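Local coordinates for protein N-acetylglucosamine-6-phosphate deacetylase (Mycobacterium smegmatis, PDB 6FV4) that probably catalyses the metal-dependent deacetylation of N-acetylglucosamine 6-phosphate, a step in amino-sugar metabolism, at residues L104-V109 and S121-Q126; S143-G148 and V153-P158; A214-G219 and S248-E253; A284-G289 and Y295-L300; T323-F328 and D379-A384. The protein carries 1 engineered substitution. One frame throughout, in Å; residues are numbered along the deposited sequence. Where two conformers were deposited one is given.

Interaction 1 of 5, residues L104-V109 and S121-Q126; sequences LVASLV and SGLARQ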
# COMPACT_ATOMS: atom_id res chain seq x y z
N LEU B 104 -1.31 21.06 -19.86
CA LEU B 104 0.04 20.98 -19.32
C LEU B 104 0.21 21.94 -18.16
O LEU B 104 -0.17 23.11 -18.27
CB LEU B 104 1.09 21.32 -20.37
CG LEU B 104 1.00 20.58 -21.70
CD1 LEU B 104 1.62 21.39 -22.83
CD2 LEU B 104 1.69 19.25 -21.57
N VAL B 105 0.84 21.47 -17.09
CA VAL B 105 1.27 22.38 -16.03
C VAL B 105 2.80 22.42 -16.04
O VAL B 105 3.46 21.39 -15.81
CB VAL B 105 0.69 22.00 -14.67
CG1 VAL B 105 1.25 22.91 -13.57
CG2 VAL B 105 -0.82 22.13 -14.73
N ALA B 106 3.35 23.58 -16.35
CA ALA B 106 4.78 23.71 -16.55
C ALA B 106 5.47 23.90 -15.21
O ALA B 106 5.06 24.75 -14.42
CB ALA B 106 5.10 24.88 -17.49
N SER B 107 6.49 23.09 -14.94
CA SER B 107 7.16 23.08 -13.65
C SER B 107 8.47 23.83 -13.72
O SER B 107 9.20 23.75 -14.72
CB SER B 107 7.44 21.64 -13.17
OG SER B 107 6.30 20.82 -13.23
N LEU B 108 8.81 24.50 -12.62
CA LEU B 108 10.08 25.18 -12.48
C LEU B 108 10.84 24.55 -11.32
O LEU B 108 10.27 24.36 -10.25
CB LEU B 108 9.87 26.68 -12.19
CG LEU B 108 9.18 27.52 -13.25
CD1 LEU B 108 8.96 28.93 -12.71
CD2 LEU B 108 10.05 27.57 -14.50
N VAL B 109 12.13 24.28 -11.52
CA VAL B 109 12.94 23.73 -10.43
C VAL B 109 13.44 24.86 -9.54
O VAL B 109 13.27 26.04 -9.85
CB VAL B 109 14.13 22.91 -10.95
CG1 VAL B 109 13.66 21.72 -11.78
CG2 VAL B 109 15.08 23.80 -11.74
N SER B 121 7.04 35.26 -14.15
CA SER B 121 6.47 36.31 -14.98
C SER B 121 6.38 35.88 -16.44
O SER B 121 5.34 36.06 -17.09
CB SER B 121 7.31 37.59 -14.88
OG SER B 121 7.11 38.23 -13.64
N GLY B 122 7.46 35.31 -16.98
CA GLY B 122 7.44 34.87 -18.38
C GLY B 122 6.50 33.71 -18.65
O GLY B 122 5.87 33.65 -19.71
N LEU B 123 6.42 32.74 -17.73
CA LEU B 123 5.51 31.62 -17.98
C LEU B 123 4.06 32.06 -17.83
O LEU B 123 3.18 31.53 -18.52
CB LEU B 123 5.82 30.44 -17.04
CG LEU B 123 7.00 29.51 -17.34
CD1 LEU B 123 7.00 28.30 -16.38
CD2 LEU B 123 6.96 29.02 -18.79
N ALA B 124 3.78 33.01 -16.94
CA ALA B 124 2.40 33.50 -16.78
C ALA B 124 1.86 34.07 -18.09
O ALA B 124 0.67 33.94 -18.39
CB ALA B 124 2.34 34.56 -15.68
N ARG B 125 2.73 34.69 -18.89
CA ARG B 125 2.30 35.20 -20.19
C ARG B 125 1.93 34.06 -21.13
O ARG B 125 0.98 34.17 -21.93
CB ARG B 125 3.40 36.08 -20.79
CG ARG B 125 3.08 36.61 -22.17
CD ARG B 125 4.17 37.57 -22.69
NE ARG B 125 4.12 37.60 -24.14
CZ ARG B 125 4.86 36.82 -24.92
NH1 ARG B 125 5.72 35.97 -24.37
NH2 ARG B 125 4.74 36.89 -26.24
N GLN B 126 2.65 32.95 -21.06
CA GLN B 126 2.27 31.81 -21.90
C GLN B 126 1.05 31.07 -21.37
O GLN B 126 0.31 30.48 -22.16
CB GLN B 126 3.47 30.88 -22.06
CG GLN B 126 4.45 31.41 -23.10
CD GLN B 126 5.86 31.15 -22.72
OE1 GLN B 126 6.13 30.37 -21.81
NE2 GLN B 126 6.79 31.78 -23.42
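Leu123 on the helix is the one side chain that reaches across to the strand, where it meets Leu108 and Ala106. Everything that passes directly between the two segments is apolar. The Leu108 and Leu123 side chains approach tip to tip: CD1 of Leu123 lies 3.7 Å from CD2 of Leu108, with the branching carbon CG of Leu108 only slightly farther off. The same methyl also covers Ala106, whose CB is 4.1 Å from CD1 of Leu123. Leu108 holds its CG opposite its own carbonyl carbon (chi1 -62°), and a chi2 of 175° extends the chain to CD1, leaving CD2 as the side branch turned to the helix.

The polar interactions lie round about, on other partners. Backbone bonds tie the strand to 63-76 and 134-138 on its two flanks, as expected inside a parallel barrel. Ser107, between the two contact residues, points the other way; its OG bonds to His136 ND1, and its side chain touches the zinc ligands His72 and His74.

Strand 104-109, helix 113-129 and strand 134-138 form a beta-alpha-beta unit of the barrel found in the amidohydrolase family. The chemistry divides by face: only apolar carbons join strand to helix, with no directional bond between them, while the alternate face of the strand turns a polar side chain toward the metal ligands.

Interaction 2 of 5, residues S143-G148 and V153-P158; sequences STLRCG and VLMRDP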
# COMPACT_ATOMS: atom_id res chain seq x y z
N SER B 143 13.81 20.31 0.60
CA SER B 143 14.84 19.89 1.54
C SER B 143 15.21 18.43 1.39
O SER B 143 14.96 17.63 2.29
CB SER B 143 14.38 20.15 2.98
OG SER B 143 15.50 20.18 3.86
N THR B 144 15.78 18.05 0.25
CA THR B 144 16.37 16.72 0.16
C THR B 144 17.63 16.79 -0.69
O THR B 144 17.77 17.66 -1.57
CB THR B 144 15.40 15.67 -0.41
OG1 THR B 144 15.97 14.37 -0.24
CG2 THR B 144 15.13 15.89 -1.89
N LEU B 145 18.56 15.88 -0.39
CA LEU B 145 19.76 15.69 -1.18
C LEU B 145 19.74 14.38 -1.95
O LEU B 145 20.74 14.02 -2.58
CB LEU B 145 21.00 15.76 -0.28
CG LEU B 145 21.10 16.97 0.65
CD1 LEU B 145 22.47 17.06 1.32
CD2 LEU B 145 20.77 18.26 -0.11
N ARG B 146 18.63 13.65 -1.89
CA ARG B 146 18.52 12.36 -2.57
C ARG B 146 18.59 12.55 -4.08
O ARG B 146 18.42 13.66 -4.61
CB ARG B 146 17.22 11.65 -2.18
CG ARG B 146 17.19 11.22 -0.73
CD ARG B 146 15.84 10.64 -0.30
NE ARG B 146 15.86 10.41 1.15
CZ ARG B 146 16.26 9.28 1.72
NH1 ARG B 146 16.62 8.24 0.97
NH2 ARG B 146 16.27 9.18 3.04
N CYS B 147 18.87 11.45 -4.78
CA CYS B 147 18.88 11.47 -6.23
C CYS B 147 17.52 11.93 -6.75
O CYS B 147 16.47 11.42 -6.33
CB CYS B 147 19.23 10.10 -6.78
SG CYS B 147 20.95 9.65 -6.52
N GLY B 148 17.55 12.90 -7.65
CA GLY B 148 16.37 13.64 -8.05
C GLY B 148 16.41 15.10 -7.65
O GLY B 148 15.68 15.91 -8.25
N VAL B 153 21.64 23.65 -3.63
CA VAL B 153 22.31 24.74 -2.91
C VAL B 153 21.41 25.98 -2.82
O VAL B 153 21.66 26.86 -1.98
CB VAL B 153 23.67 25.10 -3.54
CG1 VAL B 153 24.70 24.02 -3.22
CG2 VAL B 153 23.56 25.31 -5.05
N LEU B 154 20.35 26.07 -3.62
CA LEU B 154 19.44 27.20 -3.55
C LEU B 154 18.18 26.91 -2.74
O LEU B 154 17.33 27.80 -2.60
CB LEU B 154 19.05 27.67 -4.96
CG LEU B 154 20.13 28.26 -5.88
CD1 LEU B 154 19.74 28.05 -7.34
CD2 LEU B 154 20.37 29.74 -5.59
N MET B 155 18.02 25.69 -2.23
CA MET B 155 16.88 25.38 -1.37
C MET B 155 16.89 26.31 -0.16
O MET B 155 17.95 26.62 0.40
CB MET B 155 16.93 23.91 -0.92
CG MET B 155 16.83 22.92 -2.07
SD MET B 155 16.79 21.18 -1.55
CE MET B 155 18.14 21.18 -0.36
N ARG B 156 15.71 26.77 0.25
CA ARG B 156 15.65 27.72 1.36
C ARG B 156 14.30 27.62 2.05
O ARG B 156 13.34 27.09 1.49
CB ARG B 156 15.92 29.16 0.88
CG ARG B 156 15.02 29.63 -0.26
CD ARG B 156 15.50 30.98 -0.83
NE ARG B 156 14.70 31.44 -1.97
CZ ARG B 156 14.93 31.12 -3.24
NH1 ARG B 156 15.94 30.32 -3.58
NH2 ARG B 156 14.15 31.61 -4.19
N ASP B 157 14.25 28.15 3.27
CA ASP B 157 13.02 28.16 4.04
C ASP B 157 11.95 28.96 3.30
O ASP B 157 12.26 29.92 2.59
CB ASP B 157 13.26 28.79 5.42
CG ASP B 157 13.97 27.86 6.41
OD1 ASP B 157 14.27 26.68 6.09
OD2 ASP B 157 14.22 28.32 7.55
N PRO B 158 10.66 28.59 3.46
CA PRO B 158 9.58 29.35 2.79
C PRO B 158 9.23 30.65 3.50
O PRO B 158 8.48 30.66 4.48
CB PRO B 158 8.40 28.37 2.80
CG PRO B 158 8.65 27.53 4.00
CD PRO B 158 10.15 27.36 4.08
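Met155 packs against Ser143, Thr144 and Leu145 within one long loop, the connection that follows strand 134-138 of the amidohydrolase barrel and leads to helix 160-170. Its CB points toward the facing segment, and CB and CG do the spanning: CG sits opposite the carbonyl carbon and chi2 is anti (-177°), so the chain stays straight as far as the sulfur. SD then settles against backbone without bonding to it, 3.7 Å from both Thr144 O and Thr144 N and 3.8 Å from Ser143 N. Here the chain bends, chi3 being -46°, and CE is turned along the segment to Leu145, whose CD2 it meets at 3.9 Å. The two side chains cross obliquely, and theirs is the one purely apolar touch of the contact.

Thr144 turns its own side chain away from Met155. Its OG1 accepts from Arg146 N in an ST turn and also bonds to Glu206, which makes a salt bridge with Arg146 NE. The Thr144 side chain lies about 4 Å from that of His204, a ligand of the bound cadmium, so the segment borders the metal site. At the far tip of the methionine, CE of Met155 is also 3.7 Å from Thr144 O.

Interaction 3 of 5, residues A214-G219 and S248-E253; sequences AAIDAG and SRVTVE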
# COMPACT_ATOMS: atom_id res chain seq x y z
N ALA B 214 1.02 16.47 9.30
CA ALA B 214 0.75 17.86 9.68
C ALA B 214 0.61 18.75 8.45
O ALA B 214 -0.28 19.60 8.40
CB ALA B 214 1.85 18.39 10.60
N ALA B 215 1.47 18.55 7.45
CA ALA B 215 1.35 19.25 6.18
C ALA B 215 0.00 18.98 5.51
O ALA B 215 -0.61 19.89 4.95
CB ALA B 215 2.51 18.85 5.26
N ILE B 216 -0.49 17.74 5.59
CA ILE B 216 -1.79 17.40 5.01
C ILE B 216 -2.92 18.10 5.77
O ILE B 216 -3.87 18.61 5.16
CB ILE B 216 -1.97 15.87 4.99
CG1 ILE B 216 -0.91 15.24 4.08
CG2 ILE B 216 -3.38 15.50 4.54
CD1 ILE B 216 -0.83 13.69 4.20
N ASP B 217 -2.84 18.13 7.10
CA ASP B 217 -3.84 18.83 7.90
C ASP B 217 -3.82 20.34 7.62
O ASP B 217 -4.86 21.00 7.70
CB ASP B 217 -3.61 18.55 9.38
CG ASP B 217 -3.86 17.07 9.75
OD1 ASP B 217 -4.29 16.28 8.88
OD2 ASP B 217 -3.62 16.69 10.93
N ALA B 218 -2.65 20.89 7.30
CA ALA B 218 -2.55 22.30 6.95
C ALA B 218 -3.05 22.60 5.54
O ALA B 218 -3.14 23.77 5.16
CB ALA B 218 -1.10 22.76 7.09
N GLY B 219 -3.38 21.57 4.75
CA GLY B 219 -4.00 21.78 3.46
C GLY B 219 -3.26 21.21 2.27
O GLY B 219 -3.72 21.41 1.13
N SER B 248 -7.41 10.58 2.38
CA SER B 248 -8.24 10.62 1.18
C SER B 248 -8.21 11.97 0.47
O SER B 248 -8.60 12.05 -0.70
CB SER B 248 -9.69 10.27 1.54
OG SER B 248 -10.24 11.22 2.44
N ARG B 249 -7.77 13.02 1.15
CA ARG B 249 -7.68 14.34 0.52
C ARG B 249 -6.54 14.45 -0.49
O ARG B 249 -6.49 15.44 -1.24
CB ARG B 249 -7.50 15.42 1.58
CG ARG B 249 -8.73 15.68 2.45
CD ARG B 249 -8.38 16.61 3.59
NE ARG B 249 -7.56 15.94 4.59
CZ ARG B 249 -7.19 16.48 5.74
NH1 ARG B 249 -7.58 17.71 6.07
NH2 ARG B 249 -6.43 15.78 6.57
N VAL B 250 -5.60 13.50 -0.49
CA VAL B 250 -4.36 13.64 -1.24
C VAL B 250 -4.44 12.83 -2.52
O VAL B 250 -4.84 11.66 -2.50
CB VAL B 250 -3.15 13.19 -0.39
CG1 VAL B 250 -1.87 13.19 -1.24
CG2 VAL B 250 -3.00 14.08 0.84
N THR B 251 -4.06 13.45 -3.63
CA THR B 251 -3.84 12.74 -4.88
C THR B 251 -2.33 12.62 -5.12
O THR B 251 -1.63 13.63 -5.22
CB THR B 251 -4.50 13.46 -6.05
OG1 THR B 251 -5.90 13.60 -5.79
CG2 THR B 251 -4.31 12.65 -7.33
N VAL B 252 -1.84 11.37 -5.24
CA VAL B 252 -0.41 11.14 -5.37
C VAL B 252 -0.01 11.10 -6.85
O VAL B 252 -0.70 10.54 -7.70
CB VAL B 252 0.02 9.86 -4.63
CG1 VAL B 252 -0.15 10.07 -3.12
CG2 VAL B 252 -0.76 8.62 -5.13
N GLU B 253 1.10 11.77 -7.15
CA GLU B 253 1.73 11.68 -8.46
C GLU B 253 2.62 10.46 -8.51
O GLU B 253 3.26 10.10 -7.52
CB GLU B 253 2.61 12.91 -8.76
CG GLU B 253 1.90 14.25 -8.89
CD GLU B 253 2.90 15.39 -9.13
OE1 GLU B 253 4.14 15.13 -9.13
OE2 GLU B 253 2.45 16.55 -9.31
O HOH W 1 -7.14 19.02 8.64
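Asp217 and Arg249 form a salt bridge across the contact, OD1 of Asp217 lying 3.2 Å from NH2 of Arg249. The bond is bent, with an N-H...O angle of 140°. OD1 is met on the anti side, 24° out of the carboxylate plane, and the partner is tilted 17° from the guanidinium plane. NH2 of Arg249 also pairs with Asp247, so two carboxylates share the one nitrogen and probably balance its charge. A water lying at the guanidinium edge adds a second link: it accepts from Arg249 NH1 at 2.9 Å and donates to Asp217 O.

Over one face of the guanidinium sits Ile216 O, 3.8 Å above the plane and offset toward the rim. CG2 of Ile216 brings a methyl against the guanidinium end, 3.7 Å from Arg249 NH2. The apolar part lies beyond: the same CG2 of Ile216 is 4.0 Å from CG2 of Val250, the two side chains crossing at about a right angle. Ala243 and Leu244 of helix 240-246 pack alongside.

Helix 209-217 closes in a Schellman motif at Gly219. The whole joins the end of an outer helix to the approach to strand 251-255, an arrangement typical of the alpha/beta barrel of amidohydrolases.

Interaction 4 of 5, residues A284-G289 and Y295-L300; sequences AMAATG and YRLGPL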
# COMPACT_ATOMS: atom_id res chain seq x y z
N ALA B 284 8.71 15.18 -17.46
CA ALA B 284 9.54 15.13 -18.66
C ALA B 284 10.55 16.27 -18.69
O ALA B 284 10.21 17.43 -18.41
CB ALA B 284 8.67 15.20 -19.90
N MET B 285 11.79 15.96 -19.05
CA MET B 285 12.78 17.01 -19.21
C MET B 285 12.96 17.34 -20.69
O MET B 285 12.36 16.72 -21.57
CB MET B 285 14.12 16.65 -18.54
CG MET B 285 14.74 15.33 -18.93
SD MET B 285 15.78 15.38 -20.39
CE MET B 285 16.91 16.73 -20.01
N ALA B 286 13.76 18.39 -20.95
CA ALA B 286 13.79 19.00 -22.27
C ALA B 286 14.22 18.06 -23.38
O ALA B 286 13.89 18.31 -24.54
CB ALA B 286 14.69 20.24 -22.26
N ALA B 287 14.92 16.96 -23.07
CA ALA B 287 15.34 16.05 -24.13
C ALA B 287 14.24 15.08 -24.56
O ALA B 287 14.44 14.34 -25.52
CB ALA B 287 16.57 15.25 -23.71
N THR B 288 13.10 15.07 -23.87
CA THR B 288 12.00 14.19 -24.23
C THR B 288 11.61 14.36 -25.69
O THR B 288 11.39 15.48 -26.17
CB THR B 288 10.80 14.49 -23.33
OG1 THR B 288 11.21 14.36 -21.96
CG2 THR B 288 9.65 13.51 -23.62
N GLY B 289 11.52 13.23 -26.40
CA GLY B 289 11.08 13.22 -27.78
C GLY B 289 12.13 13.55 -28.82
O GLY B 289 11.81 13.63 -30.01
N TYR B 295 23.16 17.40 -27.46
CA TYR B 295 22.36 18.61 -27.55
C TYR B 295 22.74 19.57 -26.44
O TYR B 295 23.02 19.15 -25.31
CB TYR B 295 20.86 18.31 -27.46
CG TYR B 295 20.34 17.40 -28.55
CD1 TYR B 295 20.04 17.91 -29.81
CD2 TYR B 295 20.12 16.05 -28.31
CE1 TYR B 295 19.54 17.10 -30.81
CE2 TYR B 295 19.62 15.22 -29.31
CZ TYR B 295 19.34 15.75 -30.56
OH TYR B 295 18.83 14.95 -31.56
N ARG B 296 22.70 20.86 -26.76
CA ARG B 296 22.86 21.91 -25.78
C ARG B 296 21.47 22.31 -25.28
O ARG B 296 20.71 22.94 -26.01
CB ARG B 296 23.58 23.11 -26.40
CG ARG B 296 23.87 24.23 -25.42
CD ARG B 296 24.57 23.69 -24.16
NE ARG B 296 25.11 24.79 -23.36
CZ ARG B 296 25.84 24.63 -22.26
NH1 ARG B 296 26.12 23.40 -21.82
NH2 ARG B 296 26.28 25.70 -21.60
N LEU B 297 21.15 21.96 -24.04
CA LEU B 297 19.83 22.19 -23.47
C LEU B 297 20.00 22.92 -22.14
O LEU B 297 20.37 22.31 -21.13
CB LEU B 297 19.07 20.88 -23.28
CG LEU B 297 18.87 20.05 -24.56
CD1 LEU B 297 18.17 18.69 -24.28
CD2 LEU B 297 18.11 20.89 -25.59
N GLY B 298 19.72 24.22 -22.15
CA GLY B 298 20.04 25.06 -21.02
C GLY B 298 21.53 25.01 -20.76
O GLY B 298 22.34 25.10 -21.69
N PRO B 299 21.92 24.83 -19.50
CA PRO B 299 23.35 24.83 -19.16
C PRO B 299 24.06 23.49 -19.32
O PRO B 299 25.17 23.32 -18.79
CB PRO B 299 23.35 25.25 -17.68
CG PRO B 299 22.06 24.70 -17.16
CD PRO B 299 21.07 24.84 -18.30
N LEU B 300 23.47 22.52 -20.02
CA LEU B 300 24.09 21.20 -20.07
C LEU B 300 24.11 20.65 -21.49
O LEU B 300 23.18 20.88 -22.28
CB LEU B 300 23.36 20.22 -19.14
CG LEU B 300 23.81 20.39 -17.69
CD1 LEU B 300 22.85 19.70 -16.73
CD2 LEU B 300 25.25 19.90 -17.49
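A type I beta turn, Met285 to Thr288, offers Ala286 and Ala287 to Leu297, the last residue of strand 293-297 in a small antiparallel sheet. Leu297 makes the whole contact with one methyl. Its CD1 is 3.8 Å from CB of Ala287 and 4.3 Å from CB of Ala286, and it also comes within 4.1 Å of the backbone carbon C of Ala286. CG lies opposite the carbonyl carbon (chi1 -58°) and chi2 is extended, which pushes that methyl down onto the turn between the two alanines.

The turn is held firmly from within. Met285 O takes two donors from Thr288: the backbone N at 2.9 Å and the hydroxyl OG1 at 2.7 Å, the latter tilted only 15° from the carbonyl plane. Backbone bonds from Met285 to Ser320 and from Ala286 to Gly78 fix the turn to neighbouring loops.

The loop leaves strand 278-281 of the amidohydrolase barrel, passes the engineered Ala283 and enters the three-stranded sheet 293-297, 300-305 and 308-311. The first hairpin of that sheet turns at Leu297 to Leu300 through a type II' turn, with Gly298 at positive phi. Leu297 N donates to Leu300 O at 2.9 Å, and the return bond is weak. Ala309 on the third strand touches Ala287, and CB of Ala286 lies about 7 Å from the side chain of the zinc ligand His74.

Interaction 5 of 5, residues T323-F328 and D379-A384; sequences TMEQVF and DLAVTA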
# COMPACT_ATOMS: atom_id res chain seq x y z
N THR B 323 6.67 10.60 -22.17
CA THR B 323 5.49 11.35 -22.60
C THR B 323 4.26 10.71 -21.98
O THR B 323 4.27 9.55 -21.57
CB THR B 323 5.34 11.35 -24.12
OG1 THR B 323 5.18 10.00 -24.58
CG2 THR B 323 6.56 11.95 -24.78
N MET B 324 3.18 11.49 -21.90
CA MET B 324 1.96 10.94 -21.32
C MET B 324 1.49 9.71 -22.09
O MET B 324 0.92 8.80 -21.48
CB MET B 324 0.85 11.98 -21.27
CG MET B 324 0.99 12.97 -20.13
SD MET B 324 1.07 12.37 -18.44
CE MET B 324 -0.67 12.25 -17.98
N GLU B 325 1.72 9.68 -23.41
CA GLU B 325 1.43 8.49 -24.21
C GLU B 325 2.16 7.26 -23.67
O GLU B 325 1.59 6.16 -23.63
CB GLU B 325 1.83 8.76 -25.66
CG GLU B 325 1.87 7.52 -26.54
CD GLU B 325 2.23 7.84 -27.97
OE1 GLU B 325 2.17 6.93 -28.82
OE2 GLU B 325 2.57 9.00 -28.25
N GLN B 326 3.43 7.41 -23.28
CA GLN B 326 4.18 6.26 -22.79
C GLN B 326 3.71 5.84 -21.40
O GLN B 326 3.58 4.64 -21.12
CB GLN B 326 5.68 6.56 -22.77
CG GLN B 326 6.32 6.58 -24.16
CD GLN B 326 7.70 7.23 -24.15
OE1 GLN B 326 7.81 8.44 -24.34
NE2 GLN B 326 8.75 6.43 -23.97
N VAL B 327 3.47 6.80 -20.50
CA VAL B 327 3.07 6.40 -19.15
C VAL B 327 1.67 5.81 -19.16
O VAL B 327 1.39 4.86 -18.41
CB VAL B 327 3.20 7.57 -18.16
CG1 VAL B 327 4.62 8.14 -18.18
CG2 VAL B 327 2.18 8.63 -18.47
N PHE B 328 0.78 6.34 -20.01
CA PHE B 328 -0.56 5.76 -20.16
C PHE B 328 -0.46 4.29 -20.57
O PHE B 328 -1.11 3.42 -19.97
CB PHE B 328 -1.35 6.55 -21.20
CG PHE B 328 -2.78 6.07 -21.39
CD1 PHE B 328 -3.79 6.52 -20.55
CD2 PHE B 328 -3.11 5.19 -22.41
CE1 PHE B 328 -5.12 6.10 -20.73
CE2 PHE B 328 -4.43 4.76 -22.59
CZ PHE B 328 -5.43 5.21 -21.75
N ASP B 379 -2.29 -1.05 -30.38
CA ASP B 379 -1.07 -0.99 -29.58
C ASP B 379 -1.08 0.16 -28.57
O ASP B 379 -0.06 0.38 -27.91
CB ASP B 379 0.15 -0.85 -30.49
CG ASP B 379 0.33 -2.06 -31.41
OD1 ASP B 379 -0.09 -3.18 -31.03
OD2 ASP B 379 0.89 -1.88 -32.52
N LEU B 380 -2.19 0.88 -28.43
CA LEU B 380 -2.28 2.07 -27.59
C LEU B 380 -1.26 3.13 -28.00
O LEU B 380 -0.76 3.89 -27.17
CB LEU B 380 -2.14 1.73 -26.11
CG LEU B 380 -3.24 0.84 -25.50
CD1 LEU B 380 -3.25 0.94 -23.98
CD2 LEU B 380 -4.60 1.20 -26.08
N ALA B 381 -0.94 3.21 -29.29
CA ALA B 381 -0.15 4.31 -29.82
C ALA B 381 -1.07 5.42 -30.31
O ALA B 381 -2.10 5.15 -30.92
CB ALA B 381 0.75 3.85 -30.97
N VAL B 382 -0.66 6.67 -30.04
CA VAL B 382 -1.41 7.84 -30.49
C VAL B 382 -1.38 7.93 -32.00
O VAL B 382 -0.30 7.95 -32.62
CB VAL B 382 -0.83 9.12 -29.88
CG1 VAL B 382 -1.50 10.35 -30.52
CG2 VAL B 382 -0.99 9.13 -28.37
N THR B 383 -2.56 8.00 -32.61
CA THR B 383 -2.68 8.20 -34.05
C THR B 383 -3.30 9.54 -34.41
O THR B 383 -3.15 9.99 -35.55
CB THR B 383 -3.50 7.07 -34.68
OG1 THR B 383 -4.78 7.01 -34.04
CG2 THR B 383 -2.80 5.71 -34.48
N ALA B 384 -3.99 10.19 -33.47
CA ALA B 384 -4.56 11.50 -33.71
C ALA B 384 -4.80 12.19 -32.37
O ALA B 384 -4.97 11.52 -31.35
CB ALA B 384 -5.87 11.39 -34.50
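Glu325 closes tightly on Val382, while Phe328 and Leu380 meet more loosely. CD of the glutamate lies 3.5 Å from CG2 of Val382, and OE1 of Glu325 accepts from Val382 N at 3.1 Å. That bond is nearly straight at the hydrogen (167°), yet the N-H comes from above the carboxylate plane, 68° out of it. Glu325 swings CG to the far side from its own amide nitrogen (chi1 167°) and runs on extended, so that it lies obliquely across the valine and reaches the chain just where the strand begins. Its other oxygen, OE2, is bonded to His99 ND1, so both oxygens have partners.

In the slacker part, CD1 of Leu380 approaches CE2 of Phe328 obliquely at 4.2 Å. On the exposed side Gln326 turns away from the strand and instead closes a capping box with Thr323, the N-cap, whose OG1 accepts weakly from Gln326 N. In return Gln326 OE1 receives the threonine hydroxyl in the carbonyl plane, on a lone pair, and Thr323 N from above that plane.

Around the contact, helix 339-357 packs on both Phe328 and Leu380. Phe68 of strand 63-76 meets the Phe328 ring, and strand 373-376 pairs antiparallel with 382-387 and lies against Val382.

Overall arrangement
Interactions 1, 4 and 5 are buried, whereas 2 and 3 are partly exposed. Contacts 1 and 4 are wholly apolar, each built on a single leucine methyl; 5 adds one carboxylate-to-backbone bond. The salt bridge and bridging water belong to 3, where both charged residues are exposed, and 2 rests on a thioether against backbone. Interaction 1 joins a barrel strand to the body of its helix, and 3 the end of a helix to the approach to a strand, while 2 and 4 lie in the connections following strands 134-138 and 278-281, near metal ligands. Interaction 5 lies away from the annotated sites but touches interaction 4, Thr288 CG2 packing 3.7 Å from Thr323 CG2.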